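Long-range contact in aminopeptidase-like protein (Chaetomium thermophilum, PDB 5JM6), which probably acts as a zinc-dependent aminopeptidase of the M18 family, assembled as a dodecamer and linked to the Cvt pathway of selective autophagy: residues Y84-A89 with K102-R107. Residues are numbered along the deposited sequence; the frame is centred on the assembly and turned at random.
Sequences YVELPA and KYFTTR
Val85 and Leu87 hold the backbone of 102-107 as a parallel edge strand does: Val85 N donates to Lys102 O at 2.8 Å, Phe104 N to Val85 O at 3.0 Å, and Leu87 N to Phe104 O at 2.8 Å, the last nearly straight at 170°. Where the pairing ends, the hydroxyl Thr105 OG1 donates to a lone pair of Leu87 O at 2.9 Å, in the carbonyl plane. On one face of the sheet Val85 lies alongside the Tyr103 ring while Leu87 CD1 reaches Tyr103 CB; on the other, Glu86 CB sits over the Phe104 ring, 3.4 Å from CZ. With CG anti to the carbonyl carbon (chi1 -76°), the Tyr84 ring swings back beside its own backbone N and lies flat against Lys102, whose CB stands 3.6 Å above the ring centre in a CH-pi contact, while the ring's CD2 edge faces Tyr103 O. Cutting Tyr84 back to an alanine would probably leave the aliphatic part of Lys102 without its aromatic partner and open a gap between it and Leu79 of helix 68-81. Lys102 NZ hydrogen-bonds to Ala82 O. Helix 68-81 packs on Tyr84 and Phe104 through Leu79, and strand 111-117, antiparallel to 102-107, continues the mixed sheet inward.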
# COMPACT_ATOMS: atom_id res chain seq x y z
N TYR A 84 29.78 31.76 51.91
CA TYR A 84 30.44 31.88 50.61
C TYR A 84 30.45 33.34 50.15
O TYR A 84 29.53 34.10 50.43
CB TYR A 84 29.74 31.01 49.56
CG TYR A 84 30.05 29.53 49.66
CD1 TYR A 84 29.67 28.79 50.77
CD2 TYR A 84 30.71 28.86 48.63
CE1 TYR A 84 29.95 27.43 50.87
CE2 TYR A 84 30.99 27.51 48.72
CZ TYR A 84 30.61 26.80 49.84
OH TYR A 84 30.88 25.45 49.93
N VAL A 85 31.52 33.71 49.45
CA VAL A 85 31.69 35.06 48.93
C VAL A 85 31.44 35.06 47.42
O VAL A 85 31.96 34.22 46.70
CB VAL A 85 33.10 35.60 49.23
CG1 VAL A 85 33.34 36.92 48.52
CG2 VAL A 85 33.30 35.74 50.73
N GLU A 86 30.63 36.01 46.95
CA GLU A 86 30.32 36.09 45.52
C GLU A 86 31.42 36.81 44.75
O GLU A 86 31.88 37.87 45.17
CB GLU A 86 28.99 36.80 45.30
CG GLU A 86 28.67 37.05 43.84
CD GLU A 86 27.26 37.55 43.61
OE1 GLU A 86 26.82 37.58 42.44
OE2 GLU A 86 26.58 37.92 44.59
N LEU A 87 31.83 36.24 43.63
CA LEU A 87 32.81 36.89 42.77
C LEU A 87 32.15 37.42 41.51
O LEU A 87 31.89 36.67 40.57
CB LEU A 87 33.94 35.92 42.42
CG LEU A 87 34.72 35.36 43.61
CD1 LEU A 87 35.61 34.20 43.18
CD2 LEU A 87 35.55 36.45 44.24
N PRO A 88 31.90 38.74 41.46
CA PRO A 88 31.26 39.36 40.29
C PRO A 88 32.20 39.37 39.10
O PRO A 88 33.37 39.73 39.25
CB PRO A 88 30.96 40.79 40.77
CG PRO A 88 31.03 40.73 42.27
CD PRO A 88 32.08 39.70 42.56
N ALA A 89 31.70 38.99 37.93
CA ALA A 89 32.55 38.85 36.75
C ALA A 89 33.25 40.16 36.38
O ALA A 89 34.40 40.15 35.95
CB ALA A 89 31.74 38.33 35.58
N LYS A 102 35.80 30.30 50.37
CA LYS A 102 34.65 29.69 49.72
C LYS A 102 33.91 30.73 48.88
O LYS A 102 33.57 31.80 49.36
CB LYS A 102 33.71 29.07 50.76
CG LYS A 102 34.44 28.19 51.78
CD LYS A 102 33.50 27.54 52.79
CE LYS A 102 32.73 28.57 53.60
NZ LYS A 102 32.00 27.91 54.72
N TYR A 103 33.68 30.40 47.61
CA TYR A 103 33.20 31.40 46.65
C TYR A 103 32.13 30.86 45.70
O TYR A 103 31.89 29.65 45.64
CB TYR A 103 34.39 31.93 45.83
CG TYR A 103 35.56 32.36 46.68
CD1 TYR A 103 35.61 33.63 47.24
CD2 TYR A 103 36.61 31.49 46.94
CE1 TYR A 103 36.68 34.02 48.02
CE2 TYR A 103 37.68 31.87 47.72
CZ TYR A 103 37.72 33.14 48.26
OH TYR A 103 38.78 33.52 49.04
N PHE A 104 31.47 31.77 44.99
CA PHE A 104 30.59 31.40 43.89
C PHE A 104 30.46 32.53 42.87
O PHE A 104 30.71 33.69 43.18
CB PHE A 104 29.20 31.01 44.41
CG PHE A 104 28.37 32.16 44.91
CD1 PHE A 104 28.45 32.56 46.23
CD2 PHE A 104 27.49 32.83 44.06
CE1 PHE A 104 27.68 33.62 46.70
CE2 PHE A 104 26.73 33.89 44.53
CZ PHE A 104 26.82 34.28 45.85
N THR A 105 30.07 32.16 41.65
CA THR A 105 29.85 33.14 40.59
C THR A 105 28.61 32.77 39.79
O THR A 105 28.22 31.61 39.71
CB THR A 105 31.10 33.26 39.68
OG1 THR A 105 32.18 33.80 40.45
CG2 THR A 105 30.86 34.17 38.48
N THR A 106 27.99 33.80 39.21
CA THR A 106 26.70 33.70 38.56
C THR A 106 26.77 34.22 37.13
O THR A 106 27.54 35.13 36.83
CB THR A 106 25.65 34.50 39.38
OG1 THR A 106 25.21 33.70 40.48
CG2 THR A 106 24.45 34.91 38.53
N ARG A 107 26.00 33.61 36.24
CA ARG A 107 25.85 34.12 34.88
C ARG A 107 24.37 34.09 34.49
O ARG A 107 23.73 33.04 34.53
CB ARG A 107 26.70 33.31 33.91
CG ARG A 107 26.91 33.98 32.56
CD ARG A 107 27.89 33.21 31.70
NE ARG A 107 29.28 33.50 32.04
CZ ARG A 107 30.32 33.15 31.29
NH1 ARG A 107 30.14 32.51 30.15
NH2 ARG A 107 31.55 33.46 31.69